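Local coordinates for protein transcriptional regulator (Mesorhizobium loti, PDB 3BHQ) that probably binds DNA as a dimeric transcriptional regulator of the TetR family, with an all-helical fold, at residues R12-I17 with Y50-D55; I18-A23 with A39-A44; Q94-L99 with G168-I173; V102-E107 with G182-S187. All coordinates share one frame; numbering follows the deposited sequence.

How the contacts relate
Contacts 1 and 2 lie in the predicted DNA-binding part of the chain, contacts 3 and 4 in the C-terminal helical part; the centres of contacts 1 and 3 are about 34 Å apart. Helix 9-28 serves both contact 1 and contact 2, and these touch where Ile17 packs on Ala42. Helix 88-103 runs through contact 3 into contact 4, and Leu103 meets Leu171 between them. Contact 3 is buried and wholly apolar. Contact 4 is at the surface, where one side-chain amide bonds to a backbone carbonyl and a carboxylate. Contacts 1 and 2 are partly buried. Contact 1 pairs a histidine-carboxylate hydrogen bond with aromatic packing, whereas contact 2 relies on alanines and a lysine chain.

Contact 1 of 4, residues R12-I17 with Y50-D55; sequences RKDREI and YKHFTD
The His52 ring takes Asp14 at its edge. Asp14 OD1 lies in the ring plane, 2.7 Å from His52 ND1, and the carboxylate stands almost perpendicular to the ring, with the two planes 89° apart. Asp14 OD1 and Ile17 CG2 both approach the neighbouring Phe53 ring obliquely, around CE2. The carboxylate plane of Asp14 makes 66° with this second ring.

The His52-Asp14 hydrogen bond is nearly straight, with an angle of 175° at the hydrogen. ND1 is the donor, and OD1 receives it on its syn lone pair, the side of the other carboxylate oxygen. A nearby carboxylate may favour the protonated form of the imidazole. The side chain of His52 also touches Ser10.

These contacts tie helix 9-28 to helix 46-53. The latter is the second helix of the predicted helix-turn-helix, which in TetR-family regulators is the recognition helix. The contact is made at its C-terminal end, just before Thr54 leaves the helix with positive phi.

Next to the polar pair the contact is apolar. Ile17 CG2 reaches Phe53 CE2 at 3.7 Å, and Ile17 CD1 comes to 4.0 Å from the same Phe53 CE2. CG2 is the branch anti to the Ile17 backbone N. An alanine in place of Asp14 would remove the carboxylate and would probably leave His52 ND1 without its acceptor and the imidazole freer to turn. Ile17 also packs on Ala42, Thr48 and Val49, and Phe53 on Ile18.

Contact 2 of 4, residues I18-A23 with A39-A44; sequences IQAATA and ATKAGA. With EDO (1,2-ethanediol), chain E.
Ala20 CB meets Ala42 CB at 3.6 Å, where the CA atoms of these two residues approach to 5.3 Å. The small side chains let helix 9-28 and helix 35-42 come this close. Ala20 CB also lies 3.9 Å from Lys41 CG, and Ala23 CB touches Lys41 CE at 3.5 Å.

The aliphatic part of Lys41 thus lies against helix 9-28. Its CG is anti to the backbone N (chi1 -176°), and the chain stays extended through chi3. This lays CE against Ala23 CB and, also at 3.5 Å, Ala20 O. The bend at chi4 (65°) then turns NZ toward a bound 1,2-ethanediol.

The polar bond lies at the margin. Lys41 NZ donates to O1 of the ethanediol at 2.8 Å, a molecule probably from the crystallisation liquor. Lys28 NZ binds the same molecule.

In the backbone, helix 35-42, the first helix of the predicted helix-turn-helix, ends in a Schellman motif at Gly43, which has positive phi.

No hydrogen bond joins the two segments. Their cohesion therefore rests on close methyl and methylene packing, with the lysine giving its carbon chain to the helix pair and its ammonium group to the ethanediol, outside that pair.

Contact 3 of 4, residues Q94-L99 with G168-I173; sequences QLARRL and GMLLWI
Leu170 has its CG anti to the backbone N (chi1 -170°), and with chi2 at 66° its two methyls are spread over helix 88-103. Leu99 is set differently: its CG is anti to the carbonyl carbon (chi1 -67°), beside its own backbone N. The two leucine side chains cross at about a right angle.

The two methyls of Leu170 divide the side-chain contacts. CD1 meets Ala96 CB at 3.9 Å. CD2 meets Leu99 CB, also at 3.9 Å, and lies 4.0 Å from Leu99 CD1. The same CD2 rests 3.8 Å from the carbonyl oxygen of Ala96. One leucine of helix 159-181 thus spans two positions of helix 88-103 that are three residues apart, about one helical turn. The nearest CA atoms, those of Ala96 and Leu170, are 7.3 Å apart.

The contact lies in the interior of the C-terminal helical domain, in the range assigned to the AefR-like repressor family. Ala96 also packs on Ala195 and Val199 of helix 188-206, and Leu99 on Ile75 of helix 56-83. On helix 159-181, Trp172 meets the ring of Phe134 of the second subunit, and Met169, a selenomethionine, packs on His165 of that subunit. This helix therefore joins the domain interior to the dimer interface.

All three residues that touch are buried. The segments share no hydrogen bond or salt bridge, so their attraction is dispersive and hydrophobic. It depends on the fit of the two Leu170 methyls against Ala96 and Leu99 rather than on any directional bond.

Contact 4 of 4, residues V102-E107 with G182-S187; sequences VLMDEE and GSNRRS
Asn184 reaches Met104 and Glu106 through one amide nitrogen. Its CG is anti to the backbone N (chi1 -178°), which extends the amide toward helix 106-117. ND2 donates to the carbonyl oxygen of Met104 at 2.7 Å, nearly end-on. It also donates to Glu106 OE1 at 2.9 Å, and this oxygen lies in the amide plane.

Glu106 starts out extended, with CG anti to its backbone N, and then bends at chi2 (63°). The bend turns its carboxylate back alongside the amide, the two planes 23° apart. A water bridges Glu106 OE2 and Gly182 O, each at 2.9 Å. Met104, a selenomethionine, folds at chi2 and chi3; this brings CE near Asn184 OD1, tentatively, as a second conformer exists. With a leucine in place of Asn184, the Met104 carbonyl and Glu106 OE1 would probably lose the donor they share.

At the surface of the C-terminal domain, the contact joins the turn between helices 88-103 and 106-117, where Asp105 is the N-cap and bonds to Leu108 N, to the loop between helices 159-181 and 188-206. Met104 packs on Met175 and Ala178 of helix 159-181, and both Met104 and Asn184 touch Leu109 of helix 106-117.

Contact 1 of 4, residues R12-I17 with Y50-D55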
# COMPACT_ATOMS: atom_id res chain seq x y z
N ARG A 12 8.30 24.65 21.77
CA ARG A 12 7.20 25.22 20.98
C ARG A 12 7.67 25.67 19.59
O ARG A 12 7.02 25.37 18.59
CB ARG A 12 6.52 26.38 21.72
CG ARG A 12 5.52 27.23 20.88
CD ARG A 12 4.52 28.03 21.74
NE ARG A 12 5.06 28.46 23.04
CZ ARG A 12 5.72 29.60 23.31
NH1 ARG A 12 5.96 30.52 22.37
NH2 ARG A 12 6.14 29.82 24.56
N LYS A 13 8.79 26.40 19.54
CA LYS A 13 9.35 26.81 18.25
C LYS A 13 9.66 25.62 17.37
O LYS A 13 9.35 25.65 16.19
CB LYS A 13 10.58 27.73 18.39
CG LYS A 13 10.26 29.20 18.24
CD LYS A 13 9.94 29.51 16.75
CE LYS A 13 9.00 30.70 16.58
NZ LYS A 13 8.19 30.48 15.35
N ASP A 14 10.25 24.56 17.92
CA ASP A 14 10.53 23.35 17.14
C ASP A 14 9.26 22.67 16.58
O ASP A 14 9.23 22.26 15.44
CB ASP A 14 11.40 22.35 17.90
CG ASP A 14 12.86 22.80 18.05
OD1 ASP A 14 13.29 23.84 17.48
OD2 ASP A 14 13.60 22.09 18.74
N ARG A 15 8.22 22.61 17.40
CA ARG A 15 6.91 22.13 16.95
C ARG A 15 6.37 22.99 15.80
O ARG A 15 5.87 22.45 14.81
CB ARG A 15 5.91 22.11 18.11
CG ARG A 15 4.48 21.66 17.71
CD ARG A 15 3.53 21.50 18.90
NE ARG A 15 3.50 22.66 19.79
CZ ARG A 15 2.90 23.83 19.51
NH1 ARG A 15 2.23 24.05 18.37
NH2 ARG A 15 2.97 24.80 20.42
N GLU A 16 6.47 24.32 15.94
CA GLU A 16 6.02 25.24 14.89
C GLU A 16 6.79 25.06 13.59
O GLU A 16 6.22 25.10 12.50
CB GLU A 16 6.09 26.69 15.37
CG GLU A 16 5.05 27.01 16.45
CD GLU A 16 5.23 28.34 17.15
OE1 GLU A 16 6.24 29.04 16.95
OE2 GLU A 16 4.34 28.67 17.96
N ILE A 17 8.11 24.86 13.71
CA ILE A 17 8.95 24.61 12.55
C ILE A 17 8.54 23.29 11.84
O ILE A 17 8.44 23.26 10.62
CB ILE A 17 10.46 24.61 12.92
CG1 ILE A 17 10.88 26.00 13.39
CG2 ILE A 17 11.32 24.16 11.75
CD1 ILE A 17 12.23 26.02 14.14
N TYR A 50 18.44 26.15 11.00
CA TYR A 50 19.71 25.45 10.76
C TYR A 50 20.33 24.86 12.03
O TYR A 50 20.82 23.73 12.02
CB TYR A 50 20.71 26.32 9.99
CG TYR A 50 20.44 26.36 8.49
CD1 TYR A 50 20.83 25.31 7.66
CD2 TYR A 50 19.81 27.45 7.90
CE1 TYR A 50 20.60 25.34 6.28
CE2 TYR A 50 19.54 27.49 6.53
CZ TYR A 50 19.95 26.45 5.72
OH TYR A 50 19.72 26.54 4.37
N LYS A 51 20.28 25.63 13.12
CA LYS A 51 20.86 25.18 14.39
C LYS A 51 20.15 23.92 14.92
O LYS A 51 20.79 22.99 15.45
CB LYS A 51 20.85 26.31 15.43
CG LYS A 51 21.91 27.38 15.16
CD LYS A 51 21.60 28.73 15.83
CE LYS A 51 21.67 28.71 17.34
NZ LYS A 51 21.51 30.09 17.90
N HIS A 52 18.83 23.91 14.78
CA HIS A 52 18.00 22.84 15.35
C HIS A 52 17.72 21.67 14.44
O HIS A 52 17.47 20.55 14.92
CB HIS A 52 16.68 23.42 15.86
CG HIS A 52 16.84 24.35 17.02
ND1 HIS A 52 15.77 24.73 17.81
CD2 HIS A 52 17.94 24.91 17.57
CE1 HIS A 52 16.22 25.53 18.77
NE2 HIS A 52 17.53 25.66 18.64
N PHE A 53 17.79 21.86 13.12
CA PHE A 53 17.47 20.82 12.16
C PHE A 53 18.51 20.53 11.09
O PHE A 53 18.27 19.62 10.29
CB PHE A 53 16.10 21.09 11.54
CG PHE A 53 14.98 21.06 12.56
CD1 PHE A 53 14.53 19.84 13.04
CD2 PHE A 53 14.44 22.21 13.08
CE1 PHE A 53 13.52 19.77 14.01
CE2 PHE A 53 13.43 22.16 14.07
CZ PHE A 53 12.97 20.93 14.52
N THR A 54 19.61 21.30 11.05
CA THR A 54 20.78 21.08 10.18
C THR A 54 20.57 21.26 8.67
O THR A 54 21.32 22.02 8.04
CB THR A 54 21.42 19.69 10.46
OG1 THR A 54 22.03 19.78 11.75
CG2 THR A 54 22.54 19.32 9.42
N ASP A 55 19.65 20.50 8.11
CA ASP A 55 19.39 20.57 6.68
C ASP A 55 18.00 20.09 6.36
O ASP A 55 17.30 19.58 7.22
CB ASP A 55 20.51 19.87 5.87
CG ASP A 55 20.66 18.40 6.16
OD1 ASP A 55 19.69 17.71 6.59
OD2 ASP A 55 21.79 17.90 5.89

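Contact 2 of 4, residues I18-A23 with A39-A44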
# COMPACT_ATOMS: atom_id res chain seq x y z
N ILE A 18 8.37 22.22 12.62
CA ILE A 18 7.97 20.93 12.05
C ILE A 18 6.58 21.02 11.39
O ILE A 18 6.35 20.50 10.29
CB ILE A 18 8.04 19.79 13.09
CG1 ILE A 18 9.49 19.52 13.47
CG2 ILE A 18 7.40 18.51 12.54
CD1 ILE A 18 9.67 18.74 14.77
N GLN A 19 5.67 21.74 12.03
CA GLN A 19 4.32 21.96 11.45
C GLN A 19 4.42 22.68 10.09
O GLN A 19 3.78 22.29 9.08
CB GLN A 19 3.49 22.74 12.47
CG GLN A 19 2.04 22.98 12.12
CD GLN A 19 1.31 23.85 13.16
OE1 GLN A 19 1.77 24.03 14.31
NE2 GLN A 19 0.17 24.39 12.76
N ALA A 20 5.21 23.77 10.04
CA ALA A 20 5.45 24.49 8.81
C ALA A 20 6.12 23.66 7.74
O ALA A 20 5.75 23.69 6.58
CB ALA A 20 6.29 25.77 9.10
N ALA A 21 7.11 22.85 8.15
CA ALA A 21 7.83 22.00 7.22
C ALA A 21 6.91 20.94 6.63
O ALA A 21 7.01 20.64 5.46
CB ALA A 21 9.05 21.35 7.90
N THR A 22 6.06 20.40 7.47
CA THR A 22 5.10 19.35 7.04
C THR A 22 4.17 19.87 5.95
O THR A 22 4.04 19.27 4.88
CB THR A 22 4.25 18.83 8.21
OG1 THR A 22 5.07 18.32 9.27
CG2 THR A 22 3.31 17.69 7.73
N ALA A 23 3.62 21.06 6.19
CA ALA A 23 2.74 21.70 5.19
C ALA A 23 3.50 22.04 3.90
O ALA A 23 3.00 21.85 2.79
CB ALA A 23 2.09 22.96 5.78
N ALA A 39 11.46 28.46 7.41
CA ALA A 39 11.73 29.39 8.51
C ALA A 39 10.70 30.52 8.49
O ALA A 39 10.07 30.82 9.51
CB ALA A 39 13.17 29.98 8.45
N THR A 40 10.51 31.11 7.32
CA THR A 40 9.55 32.20 7.16
C THR A 40 8.12 31.77 7.52
O THR A 40 7.44 32.44 8.29
CB THR A 40 9.61 32.77 5.74
OG1 THR A 40 10.93 33.26 5.50
CG2 THR A 40 8.59 33.89 5.55
N LYS A 41 7.70 30.62 6.99
CA LYS A 41 6.38 30.07 7.25
C LYS A 41 6.15 29.80 8.74
O LYS A 41 5.04 29.99 9.25
CB LYS A 41 6.17 28.82 6.40
CG LYS A 41 4.82 28.17 6.47
CD LYS A 41 4.81 26.91 5.61
CE LYS A 41 3.50 26.17 5.73
NZ LYS A 41 2.39 27.01 5.15
N ALA A 42 7.20 29.36 9.43
CA ALA A 42 7.15 29.04 10.85
C ALA A 42 7.32 30.23 11.77
O ALA A 42 7.11 30.08 12.97
CB ALA A 42 8.25 28.03 11.19
N GLY A 43 7.72 31.37 11.23
CA GLY A 43 8.01 32.54 12.04
C GLY A 43 9.25 32.36 12.90
O GLY A 43 9.27 32.74 14.07
N ALA A 44 10.26 31.71 12.32
CA ALA A 44 11.53 31.45 12.96
C ALA A 44 12.64 32.11 12.13
O ALA A 44 12.49 32.32 10.92
CB ALA A 44 11.77 29.95 13.05
C1 EDO E . 2.59 25.47 1.96
O1 EDO E . 1.49 26.00 2.72
C2 EDO E . 3.88 26.18 2.32
O2 EDO E . 4.76 26.29 1.21

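Contact 3 of 4, residues Q94-L99 with G168-I173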
# COMPACT_ATOMS: atom_id res chain seq x y z
N GLN A 94 -16.63 0.49 16.03
CA GLN A 94 -16.21 1.85 16.40
C GLN A 94 -14.73 2.07 16.15
O GLN A 94 -14.34 3.11 15.63
CB GLN A 94 -16.65 2.22 17.84
CG GLN A 94 -18.16 2.30 17.99
CD GLN A 94 -18.78 3.33 17.04
OE1 GLN A 94 -18.38 4.49 17.04
NE2 GLN A 94 -19.72 2.88 16.23
N LEU A 95 -13.90 1.09 16.49
CA LEU A 95 -12.45 1.19 16.22
C LEU A 95 -12.18 1.27 14.72
O LEU A 95 -11.43 2.16 14.28
CB LEU A 95 -11.69 -0.02 16.80
CG LEU A 95 -10.19 -0.15 16.51
CD1 LEU A 95 -9.49 1.11 17.03
CD2 LEU A 95 -9.59 -1.40 17.12
N ALA A 96 -12.79 0.36 13.96
CA ALA A 96 -12.59 0.31 12.48
C ALA A 96 -12.98 1.61 11.81
O ALA A 96 -12.27 2.11 10.93
CB ALA A 96 -13.36 -0.82 11.87
N ARG A 97 -14.12 2.17 12.20
CA ARG A 97 -14.58 3.45 11.65
C ARG A 97 -13.59 4.58 11.94
O ARG A 97 -13.29 5.39 11.05
CB ARG A 97 -15.98 3.79 12.17
CG ARG A 97 -17.06 2.85 11.67
CD ARG A 97 -18.33 3.06 12.46
NE ARG A 97 -19.39 2.09 12.15
CZ ARG A 97 -20.65 2.20 12.60
NH1 ARG A 97 -21.05 3.24 13.34
NH2 ARG A 97 -21.56 1.28 12.28
N ARG A 98 -13.03 4.63 13.16
CA ARG A 98 -12.04 5.65 13.52
C ARG A 98 -10.72 5.43 12.77
O ARG A 98 -10.10 6.40 12.32
CB ARG A 98 -11.76 5.68 15.03
CG ARG A 98 -12.93 6.12 15.89
CD ARG A 98 -13.24 7.63 15.79
NE ARG A 98 -12.17 8.47 16.36
CZ ARG A 98 -11.24 9.17 15.70
NH1 ARG A 98 -10.35 9.86 16.41
NH2 ARG A 98 -11.18 9.22 14.36
N LEU A 99 -10.28 4.17 12.63
CA LEU A 99 -9.03 3.84 11.90
C LEU A 99 -9.12 4.30 10.46
O LEU A 99 -8.15 4.88 9.95
CB LEU A 99 -8.72 2.34 11.92
CG LEU A 99 -8.36 1.66 13.24
CD1 LEU A 99 -8.21 0.15 12.99
CD2 LEU A 99 -7.08 2.26 13.85
N GLY A 168 -5.52 -5.03 7.14
CA GLY A 168 -5.50 -5.44 5.74
C GLY A 168 -6.90 -5.53 5.13
O GLY A 168 -7.13 -5.00 4.04
N MSE A 169 -7.84 -6.14 5.84
CA MSE A 169 -9.22 -6.21 5.32
C MSE A 169 -9.85 -4.84 5.20
O MSE A 169 -10.54 -4.53 4.22
CB MSE A 169 -10.07 -7.15 6.15
CG MSE A 169 -9.66 -8.52 5.93
SE MSE A 169 -10.88 -9.78 6.65
CE MSE A 169 -10.15 -9.69 8.24
N LEU A 170 -9.59 -3.99 6.20
CA LEU A 170 -10.14 -2.66 6.24
C LEU A 170 -9.58 -1.73 5.17
O LEU A 170 -10.32 -0.90 4.62
CB LEU A 170 -9.84 -2.05 7.62
CG LEU A 170 -10.49 -0.77 8.05
CD1 LEU A 170 -11.99 -1.01 8.19
CD2 LEU A 170 -9.85 -0.37 9.41
N LEU A 171 -8.28 -1.82 4.90
CA LEU A 171 -7.63 -0.82 4.07
C LEU A 171 -7.12 -1.24 2.71
O LEU A 171 -6.75 -0.37 1.94
CB LEU A 171 -6.46 -0.24 4.87
CG LEU A 171 -6.83 0.45 6.19
CD1 LEU A 171 -5.57 0.75 7.01
CD2 LEU A 171 -7.63 1.70 5.92
N TRP A 172 -7.14 -2.54 2.41
CA TRP A 172 -6.56 -3.00 1.12
C TRP A 172 -7.17 -2.21 -0.06
O TRP A 172 -6.42 -1.67 -0.86
CB TRP A 172 -6.67 -4.53 0.90
CG TRP A 172 -5.92 -4.96 -0.32
CD1 TRP A 172 -6.44 -5.42 -1.49
CD2 TRP A 172 -4.53 -4.90 -0.47
NE1 TRP A 172 -5.41 -5.67 -2.37
CE2 TRP A 172 -4.22 -5.36 -1.77
CE3 TRP A 172 -3.48 -4.52 0.37
CZ2 TRP A 172 -2.94 -5.42 -2.25
CZ3 TRP A 172 -2.17 -4.59 -0.12
CH2 TRP A 172 -1.92 -5.04 -1.43
N ILE A 173 -8.49 -2.14 -0.18
CA ILE A 173 -9.10 -1.40 -1.29
C ILE A 173 -8.93 0.12 -1.14
O ILE A 173 -8.35 0.75 -2.00
CB ILE A 173 -10.56 -1.86 -1.58
CG1 ILE A 173 -10.53 -3.26 -2.21
CG2 ILE A 173 -11.27 -0.89 -2.50
CD1 ILE A 173 -11.92 -3.89 -2.43

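Contact 4 of 4, residues V102-E107 with G182-S187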
# COMPACT_ATOMS: atom_id res chain seq x y z
N VAL A 102 -8.92 8.24 10.35
CA VAL A 102 -7.58 8.71 10.66
C VAL A 102 -6.57 8.40 9.55
O VAL A 102 -5.82 9.28 9.10
CB VAL A 102 -7.08 8.09 12.01
CG1 VAL A 102 -5.60 8.36 12.27
CG2 VAL A 102 -7.94 8.61 13.16
N LEU A 103 -6.56 7.14 9.13
CA LEU A 103 -5.57 6.67 8.16
C LEU A 103 -5.83 7.12 6.73
O LEU A 103 -4.88 7.13 5.93
CB LEU A 103 -5.35 5.16 8.31
CG LEU A 103 -4.85 4.71 9.69
CD1 LEU A 103 -4.83 3.20 9.83
CD2 LEU A 103 -3.49 5.29 10.01
N MSE A 104 -7.07 7.50 6.41
CA MSE A 104 -7.42 8.00 5.07
C MSE A 104 -7.48 9.52 5.00
O MSE A 104 -7.92 10.09 4.02
CB MSE A 104 -8.69 7.31 4.56
CG MSE A 104 -8.57 5.78 4.49
SE MSE A 104 -7.19 5.18 3.25
CE MSE A 104 -7.91 6.15 1.69
N ASP A 105 -6.98 10.19 6.03
CA ASP A 105 -6.89 11.64 6.06
C ASP A 105 -6.08 12.09 4.84
O ASP A 105 -5.01 11.53 4.55
CB ASP A 105 -6.15 12.12 7.30
CG ASP A 105 -5.96 13.61 7.29
OD1 ASP A 105 -6.90 14.36 7.59
OD2 ASP A 105 -4.85 14.04 6.97
N GLU A 106 -6.59 13.08 4.13
CA GLU A 106 -6.01 13.51 2.87
C GLU A 106 -4.56 13.98 2.98
O GLU A 106 -3.73 13.60 2.16
CB GLU A 106 -6.90 14.60 2.25
CG GLU A 106 -6.50 15.06 0.84
CD GLU A 106 -6.57 13.96 -0.25
OE1 GLU A 106 -7.24 12.91 -0.05
OE2 GLU A 106 -5.96 14.17 -1.33
N GLU A 107 -4.24 14.76 4.00
CA GLU A 107 -2.88 15.25 4.16
C GLU A 107 -1.91 14.13 4.50
O GLU A 107 -0.79 14.10 4.01
CB GLU A 107 -2.82 16.43 5.14
CG GLU A 107 -3.70 17.65 4.71
CD GLU A 107 -3.44 18.14 3.28
OE1 GLU A 107 -2.29 18.51 2.99
OE2 GLU A 107 -4.38 18.15 2.44
N GLY A 182 -5.54 8.78 -6.34
CA GLY A 182 -5.71 10.03 -5.62
C GLY A 182 -7.14 10.15 -5.11
O GLY A 182 -7.39 10.91 -4.18
N SER A 183 -8.08 9.39 -5.71
CA SER A 183 -9.48 9.40 -5.33
C SER A 183 -9.53 8.91 -3.91
O SER A 183 -9.15 7.76 -3.62
CB SER A 183 -10.36 8.51 -6.23
OG SER A 183 -11.72 8.58 -5.83
N ASN A 184 -9.89 9.83 -3.02
CA ASN A 184 -10.08 9.55 -1.62
C ASN A 184 -11.44 10.14 -1.31
O ASN A 184 -11.53 11.30 -0.89
CB ASN A 184 -8.96 10.20 -0.80
CG ASN A 184 -9.08 9.90 0.68
OD1 ASN A 184 -9.58 8.84 1.07
ND2 ASN A 184 -8.62 10.84 1.51
N ARG A 185 -12.49 9.35 -1.59
CA ARG A 185 -13.89 9.76 -1.46
C ARG A 185 -14.75 8.65 -0.85
O ARG A 185 -14.65 7.49 -1.28
CB ARG A 185 -14.46 10.03 -2.86
CG ARG A 185 -13.67 11.01 -3.75
CD ARG A 185 -14.40 11.23 -5.08
NE ARG A 185 -13.99 12.46 -5.75
CZ ARG A 185 -13.10 12.59 -6.75
NH1 ARG A 185 -12.40 11.56 -7.25
NH2 ARG A 185 -12.88 13.81 -7.23
N ARG A 186 -15.62 8.99 0.10
CA ARG A 186 -16.56 8.04 0.68
C ARG A 186 -17.55 8.81 1.52
O ARG A 186 -17.15 9.71 2.27
CB ARG A 186 -15.84 7.06 1.61
N SER A 187 -18.82 8.48 1.39
CA SER A 187 -19.85 9.07 2.24
C SER A 187 -19.70 8.42 3.64
O SER A 187 -18.97 7.41 3.80
CB SER A 187 -21.24 8.81 1.67
OG SER A 187 -21.58 7.43 1.73
O HOH W 1 -5.55 11.41 -1.98